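Local coordinates for Sn-glycerol-3-phosphate ABC transporter substrate-binding protein UspB (Mycobacterium tuberculosis, PDB 4MFI), which probably delivers glycerophosphocholine to its ATP-binding cassette importer as the substrate-binding subunit, at residues Gly112-Leu117 with Gly308-Ala313; Ala116-Phe121 with Asn142-Ala147. All blocks are in the same frame, centred on the assembly; numbering follows the deposited sequence.

Overall arrangement
Both contacts start from the loop that follows helix 104-110 and runs into helix 118-124, and they share Ala116 and Leu117. Contact 2 closes first along the chain, over 20 intervening residues, whereas contact 1 spans 190 residues. Their centres lie 8 Å apart, on the same side of the chain's centre and about 20 and 19 Å from it, respectively. The partner strands, 144-160 and 307-310, are antiparallel neighbours in the mixed eight-stranded sheet, so one loop is tied to two adjacent strands. Together the contacts join the loop between two helices, and the first turn of the second, to the sheet of an alpha/beta domain of the periplasmic-binding-protein fold.

Contact 1: Gly112-Leu117 with Gly308-Ala313; sequences GVLTAL and GLAIPA
Thr115 meets the carbonyl of Ile311 with two donors. Its N lies 2.8 Å from Ile311 O, nearly in line with the C=O bond (173°), while its OG1 donates to the same Ile311 O from above the carbonyl plane at 3.0 Å. The hydroxyl reaches it because chi1 of -56° places OG1 beside the threonine's own backbone N, so one residue grips the oxygen twice. Ala313 N then donates to Val113 O at 2.8 Å, also from above the carbonyl plane. These bonds flank the single beta bridge between Leu114 and Pro312, whose CA atoms are 4.4 Å apart. A water accepts from Ile311 N and lies within bonding distance of Thr115 O, to which it probably donates.

Apolar groups close the other end. Leu117 CD2 touches Ile311 CD1 at 3.7 Å, the two side chains crossing at a slant, and both branch methyls of Leu114 rest on Ala310 CB, with CD2 at 4.0 Å. Gly112, at positive phi, ends helix 104-110 in a Schellman motif and releases the chain into this pairing. Around it, Leu114 also packs on Phe108 of that helix and Leu100 of strand 97-101, while Ile311 touches Leu324 and Ile327 of helix 317-330.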
ATOM      1  N   GLY A 112      11.623  18.927   5.281  1.00 12.66           N
ATOM      2  CA  GLY A 112      12.309  19.748   4.298  1.00 13.70           C
ATOM      3  C   GLY A 112      13.498  19.082   3.633  1.00 12.93           C
ATOM      4  O   GLY A 112      14.282  19.748   2.952  1.00 15.39           O
ATOM      5  N   VAL A 113      13.634  17.768   3.805  1.00  9.99           N
ATOM      6  CA  VAL A 113      14.807  17.064   3.282  1.00 10.07           C
ATOM      7  C   VAL A 113      14.592  16.328   1.954  1.00  9.87           C
ATOM      8  O   VAL A 113      15.500  15.649   1.476  1.00 10.77           O
ATOM      9  CB  VAL A 113      15.420  16.091   4.322  1.00 10.33           C
ATOM     10  CG1 VAL A 113      15.737  16.826   5.618  1.00 11.22           C
ATOM     11  CG2 VAL A 113      14.483  14.905   4.577  1.00 10.83           C
ATOM     12  N   LEU A 114      13.402  16.459   1.365  1.00  8.67           N
ATOM     13  CA  LEU A 114      13.129  15.888   0.048  1.00  8.28           C
ATOM     14  C   LEU A 114      12.872  16.964  -1.007  1.00 10.13           C
ATOM     15  O   LEU A 114      12.334  18.032  -0.713  1.00 14.42           O
ATOM     16  CB  LEU A 114      11.925  14.951   0.096  1.00  8.60           C
ATOM     17  CG  LEU A 114      11.987  13.744   1.029  1.00  7.49           C
ATOM     18  CD1 LEU A 114      10.708  12.930   0.859  1.00  8.92           C
ATOM     19  CD2 LEU A 114      13.214  12.892   0.765  1.00  9.21           C
ATOM     20  N   THR A 115      13.229  16.660  -2.248  1.00  9.90           N
ATOM     21  CA  THR A 115      12.990  17.569  -3.363  1.00 10.54           C
ATOM     22  C   THR A 115      11.549  17.472  -3.845  1.00 10.04           C
ATOM     23  O   THR A 115      11.055  16.372  -4.106  1.00 10.59           O
ATOM     24  CB  THR A 115      13.911  17.212  -4.548  1.00 12.93           C
ATOM     25  OG1 THR A 115      15.277  17.223  -4.113  1.00 13.96           O
ATOM     26  CG2 THR A 115      13.739  18.196  -5.697  1.00 13.62           C
ATOM     27  N   ALA A 116      10.869  18.611  -3.960  1.00 10.67           N
ATOM     28  CA  ALA A 116       9.589  18.661  -4.660  1.00  9.95           C
ATOM     29  C   ALA A 116       9.887  18.476  -6.146  1.00 11.08           C
ATOM     30  O   ALA A 116      10.703  19.205  -6.719  1.00 12.47           O
ATOM     31  CB  ALA A 116       8.881  19.987  -4.406  1.00 10.97           C
ATOM     32  N   LEU A 117       9.229  17.499  -6.765  1.00 11.56           N
ATOM     33  CA  LEU A 117       9.651  16.985  -8.070  1.00  9.88           C
ATOM     34  C   LEU A 117       9.014  17.635  -9.292  1.00 10.49           C
ATOM     35  O   LEU A 117       9.444  17.377 -10.416  1.00 11.50           O
ATOM     36  CB  LEU A 117       9.392  15.477  -8.146  1.00  9.33           C
ATOM     37  CG  LEU A 117      10.144  14.620  -7.132  1.00  9.17           C
ATOM     38  CD1 LEU A 117       9.755  13.157  -7.258  1.00 11.46           C
ATOM     39  CD2 LEU A 117      11.644  14.795  -7.312  1.00 11.87           C
ATOM     40  N   GLY A 308       7.724   4.402  -2.672  1.00  5.40           N
ATOM     41  CA  GLY A 308       8.112   5.182  -3.828  1.00  5.26           C
ATOM     42  C   GLY A 308       9.556   5.637  -3.766  1.00  5.77           C
ATOM     43  O   GLY A 308      10.236   5.463  -2.751  1.00  7.59           O
ATOM     44  N   LEU A 309      10.022   6.242  -4.852  1.00  5.83           N
ATOM     45  CA  LEU A 309      11.396   6.719  -4.942  1.00  6.56           C
ATOM     46  C   LEU A 309      11.451   8.236  -4.822  1.00  6.74           C
ATOM     47  O   LEU A 309      10.728   8.947  -5.534  1.00  7.17           O
ATOM     48  CB  LEU A 309      12.016   6.285  -6.274  1.00  7.13           C
ATOM     49  CG  LEU A 309      12.080   4.781  -6.532  1.00  8.22           C
ATOM     50  CD1 LEU A 309      12.679   4.492  -7.908  1.00 11.60           C
ATOM     51  CD2 LEU A 309      12.887   4.090  -5.440  1.00 10.37           C
ATOM     52  N   ALA A 310      12.301   8.726  -3.921  1.00  6.24           N
ATOM     53  CA  ALA A 310      12.425  10.158  -3.651  1.00  5.93           C
ATOM     54  C   ALA A 310      13.863  10.632  -3.863  1.00  6.81           C
ATOM     55  O   ALA A 310      14.799   9.831  -3.860  1.00  7.56           O
ATOM     56  CB  ALA A 310      11.987  10.459  -2.219  1.00  7.05           C
ATOM     57  N   ILE A 311      14.026  11.941  -4.023  1.00  7.80           N
ATOM     58  CA  ILE A 311      15.331  12.556  -4.243  1.00  8.30           C
ATOM     59  C   ILE A 311      15.607  13.539  -3.108  1.00  8.33           C
ATOM     60  O   ILE A 311      14.883  14.518  -2.948  1.00 10.07           O
ATOM     61  CB  ILE A 311      15.350  13.326  -5.586  1.00  8.17           C
ATOM     62  CG1 ILE A 311      14.988  12.398  -6.750  1.00  8.93           C
ATOM     63  CG2 ILE A 311      16.705  13.996  -5.824  1.00 10.00           C
ATOM     64  CD1 ILE A 311      14.885  13.131  -8.087  1.00  9.51           C
ATOM     65  N   PRO A 312      16.652  13.285  -2.309  1.00  8.42           N
ATOM     66  CA  PRO A 312      16.976  14.214  -1.220  1.00  9.62           C
ATOM     67  C   PRO A 312      17.231  15.647  -1.691  1.00 11.36           C
ATOM     68  O   PRO A 312      17.788  15.876  -2.775  1.00 11.98           O
ATOM     69  CB  PRO A 312      18.253  13.616  -0.628  1.00 10.34           C
ATOM     70  CG  PRO A 312      18.104  12.141  -0.890  1.00 11.52           C
ATOM     71  CD  PRO A 312      17.497  12.079  -2.271  1.00 10.37           C
ATOM     72  N   ALA A 313      16.833  16.602  -0.855  1.00 10.89           N
ATOM     73  CA  ALA A 313      16.985  18.020  -1.160  1.00 12.21           C
ATOM     74  C   ALA A 313      18.443  18.467  -1.214  1.00 14.03           C
ATOM     75  O   ALA A 313      18.766  19.424  -1.920  1.00 16.18           O
ATOM     76  CB  ALA A 313      16.218  18.863  -0.147  1.00 14.05           C
TER
HETATM   77  O   HOH W   1      11.824  13.722  -3.626  1.00  9.59           O

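Contact 2: Ala116-Phe121 with Asn142-Ala147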
ATOM      1  N   ALA A 116      10.869  18.611  -3.960  1.00 10.67           N
ATOM      2  CA  ALA A 116       9.589  18.661  -4.660  1.00  9.95           C
ATOM      3  C   ALA A 116       9.887  18.476  -6.146  1.00 11.08           C
ATOM      4  O   ALA A 116      10.703  19.205  -6.719  1.00 12.47           O
ATOM      5  CB  ALA A 116       8.881  19.987  -4.406  1.00 10.97           C
ATOM      6  N   LEU A 117       9.229  17.499  -6.765  1.00 11.56           N
ATOM      7  CA  LEU A 117       9.651  16.985  -8.070  1.00  9.88           C
ATOM      8  C   LEU A 117       9.014  17.635  -9.292  1.00 10.49           C
ATOM      9  O   LEU A 117       9.444  17.377 -10.416  1.00 11.50           O
ATOM     10  CB  LEU A 117       9.392  15.477  -8.146  1.00  9.33           C
ATOM     11  CG  LEU A 117      10.144  14.620  -7.132  1.00  9.17           C
ATOM     12  CD1 LEU A 117       9.755  13.157  -7.258  1.00 11.46           C
ATOM     13  CD2 LEU A 117      11.644  14.795  -7.312  1.00 11.87           C
ATOM     14  N   ASP A 118       7.999  18.466  -9.093  1.00 11.07           N
ATOM     15  CA  ASP A 118       7.182  18.921 -10.220  1.00 11.48           C
ATOM     16  C   ASP A 118       7.932  19.694 -11.302  1.00 13.87           C
ATOM     17  O   ASP A 118       7.722  19.456 -12.498  1.00 13.76           O
ATOM     18  CB  ASP A 118       5.999  19.730  -9.704  1.00 13.12           C
ATOM     19  CG  ASP A 118       5.215  18.974  -8.664  1.00 15.81           C
ATOM     20  OD1 ASP A 118       5.670  18.943  -7.501  1.00 15.63           O
ATOM     21  OD2 ASP A 118       4.169  18.377  -9.012  1.00 18.27           O
ATOM     22  N   ASP A 119       8.809  20.603 -10.894  1.00 14.34           N
ATOM     23  CA  ASP A 119       9.600  21.350 -11.863  1.00 15.81           C
ATOM     24  C   ASP A 119      10.507  20.408 -12.645  1.00 14.23           C
ATOM     25  O   ASP A 119      10.604  20.504 -13.870  1.00 15.08           O
ATOM     26  CB  ASP A 119      10.427  22.435 -11.170  1.00 20.66           C
ATOM     27  CG  ASP A 119       9.588  23.625 -10.749  1.00 28.12           C
ATOM     28  OD1 ASP A 119       8.426  23.721 -11.200  1.00 31.74           O
ATOM     29  OD2 ASP A 119      10.092  24.471  -9.978  1.00 31.78           O
ATOM     30  N   LEU A 120      11.156  19.489 -11.938  1.00 14.10           N
ATOM     31  CA  LEU A 120      12.004  18.488 -12.587  1.00 13.57           C
ATOM     32  C   LEU A 120      11.227  17.568 -13.534  1.00 13.28           C
ATOM     33  O   LEU A 120      11.728  17.231 -14.610  1.00 11.96           O
ATOM     34  CB  LEU A 120      12.794  17.678 -11.551  1.00 14.56           C
ATOM     35  CG  LEU A 120      13.966  18.382 -10.867  1.00 18.86           C
ATOM     36  CD1 LEU A 120      14.398  17.637  -9.608  1.00 19.50           C
ATOM     37  CD2 LEU A 120      15.133  18.498 -11.825  1.00 22.02           C
ATOM     38  N   PHE A 121      10.015  17.163 -13.142  1.00 11.62           N
ATOM     39  CA  PHE A 121       9.143  16.386 -14.027  1.00 11.36           C
ATOM     40  C   PHE A 121       9.029  17.078 -15.385  1.00 11.77           C
ATOM     41  O   PHE A 121       9.167  16.450 -16.438  1.00 13.19           O
ATOM     42  CB  PHE A 121       7.724  16.271 -13.447  1.00 10.83           C
ATOM     43  CG  PHE A 121       7.568  15.279 -12.315  1.00  9.92           C
ATOM     44  CD1 PHE A 121       8.504  14.280 -12.080  1.00 10.40           C
ATOM     45  CD2 PHE A 121       6.440  15.336 -11.505  1.00 10.75           C
ATOM     46  CE1 PHE A 121       8.322  13.366 -11.044  1.00 11.44           C
ATOM     47  CE2 PHE A 121       6.248  14.426 -10.476  1.00  9.82           C
ATOM     48  CZ  PHE A 121       7.192  13.443 -10.242  1.00 10.52           C
ATOM     49  N   ASN A 142      -0.057  19.594  -0.843  1.00 21.16           N
ATOM     50  CA  ASN A 142      -0.132  21.015  -1.166  1.00 24.86           C
ATOM     51  C   ASN A 142       0.244  21.303  -2.621  1.00 23.46           C
ATOM     52  O   ASN A 142       0.850  22.333  -2.918  1.00 26.87           O
ATOM     53  CB  ASN A 142       0.771  21.833  -0.233  1.00 32.55           C
ATOM     54  CG  ASN A 142       0.169  22.044   1.149  1.00 38.08           C
ATOM     55  OD1 ASN A 142      -0.881  21.487   1.488  1.00 38.92           O
ATOM     56  ND2 ASN A 142       0.843  22.854   1.962  1.00 39.31           N
ATOM     57  N   GLY A 143      -0.092  20.379  -3.519  1.00 21.25           N
ATOM     58  CA  GLY A 143       0.132  20.585  -4.939  1.00 20.05           C
ATOM     59  C   GLY A 143       1.523  20.230  -5.429  1.00 18.50           C
ATOM     60  O   GLY A 143       1.851  20.473  -6.591  1.00 23.14           O
ATOM     61  N   ARG A 144       2.342  19.654  -4.552  1.00 14.20           N
ATOM     62  CA  ARG A 144       3.695  19.257  -4.918  1.00 12.71           C
ATOM     63  C   ARG A 144       3.891  17.773  -4.691  1.00  9.91           C
ATOM     64  O   ARG A 144       3.353  17.212  -3.732  1.00 11.84           O
ATOM     65  CB  ARG A 144       4.714  20.037  -4.089  1.00 15.32           C
ATOM     66  CG  ARG A 144       4.539  21.539  -4.212  1.00 18.73           C
ATOM     67  CD  ARG A 144       5.641  22.305  -3.516  1.00 24.19           C
ATOM     68  NE  ARG A 144       5.485  23.740  -3.735  1.00 31.97           N
ATOM     69  CZ  ARG A 144       4.740  24.537  -2.975  1.00 38.30           C
ATOM     70  NH1 ARG A 144       4.089  24.046  -1.927  1.00 40.63           N
ATOM     71  NH2 ARG A 144       4.655  25.832  -3.258  1.00 38.21           N
ATOM     72  N   HIS A 145       4.668  17.137  -5.567  1.00  9.31           N
ATOM     73  CA  HIS A 145       4.929  15.699  -5.465  1.00  8.44           C
ATOM     74  C   HIS A 145       6.332  15.455  -4.941  1.00  8.02           C
ATOM     75  O   HIS A 145       7.278  16.108  -5.374  1.00  9.75           O
ATOM     76  CB  HIS A 145       4.772  15.007  -6.823  1.00  9.06           C
ATOM     77  CG  HIS A 145       3.372  15.005  -7.350  1.00  9.65           C
ATOM     78  ND1 HIS A 145       2.828  16.079  -8.018  1.00 12.26           N
ATOM     79  CD2 HIS A 145       2.406  14.055  -7.315  1.00 11.02           C
ATOM     80  CE1 HIS A 145       1.586  15.795  -8.369  1.00 12.67           C
ATOM     81  NE2 HIS A 145       1.307  14.571  -7.956  1.00 13.14           N
ATOM     82  N   TYR A 146       6.469  14.500  -4.024  1.00  7.14           N
ATOM     83  CA  TYR A 146       7.751  14.246  -3.371  1.00  6.78           C
ATOM     84  C   TYR A 146       8.351  12.870  -3.633  1.00  6.89           C
ATOM     85  O   TYR A 146       9.434  12.570  -3.147  1.00  8.28           O
ATOM     86  CB  TYR A 146       7.638  14.502  -1.864  1.00  7.62           C
ATOM     87  CG  TYR A 146       7.419  15.958  -1.555  1.00  8.02           C
ATOM     88  CD1 TYR A 146       8.497  16.821  -1.385  1.00 10.89           C
ATOM     89  CD2 TYR A 146       6.133  16.489  -1.488  1.00  9.55           C
ATOM     90  CE1 TYR A 146       8.299  18.166  -1.122  1.00 12.33           C
ATOM     91  CE2 TYR A 146       5.928  17.832  -1.228  1.00 12.25           C
ATOM     92  CZ  TYR A 146       7.012  18.666  -1.041  1.00 13.55           C
ATOM     93  OH  TYR A 146       6.810  20.006  -0.779  1.00 16.58           O
ATOM     94  N   ALA A 147       7.654  12.037  -4.396  1.00  6.70           N
ATOM     95  CA  ALA A 147       8.192  10.745  -4.801  1.00  5.65           C
ATOM     96  C   ALA A 147       7.449  10.238  -6.024  1.00  6.11           C
ATOM     97  O   ALA A 147       6.453  10.829  -6.440  1.00  7.12           O
ATOM     98  CB  ALA A 147       8.098   9.728  -3.658  1.00  6.99           C
TER
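Asp118 holds His145 by both carboxylate oxygens. OD1 accepts from His145 N at 2.8 Å through its syn lone pair, and OD2 accepts from the ring atom His145 ND1, also at 2.8 Å and with an N-H...O angle of 165°. The carboxylate meets the imidazole at its edge, OD2 lying near the ring plane, although the two planes are turned 48° apart. With chi1 of -53°, Asp118 CG sits beside its own backbone N, in the first turn of helix 118-124, and the oxygens face the strand. A third bond, nearly straight, runs from Leu117 N to His145 O at 2.8 Å.

The buried side is close-packed: Leu117 CD1 approaches Ala147 N at 3.7 Å, and Phe121 CE2 touches His145 CB at 4.0 Å, those two side chains crossing at about a right angle. Leu324 of helix 317-330 and Val148 back Phe121. On the more exposed side, Ala116 lies against the Tyr146 ring, and Arg144 brings its CD to 4.1 Å from Ala116 CB before its chain leads off.

Three hydrogen bonds thus hold the beginning of strand 144-160 against the helix. The bond from ND1 requires a proton there and orients the imidazole; the nearby carboxylate would also be expected to stabilise the doubly protonated cation, though the geometry does not show which form is present.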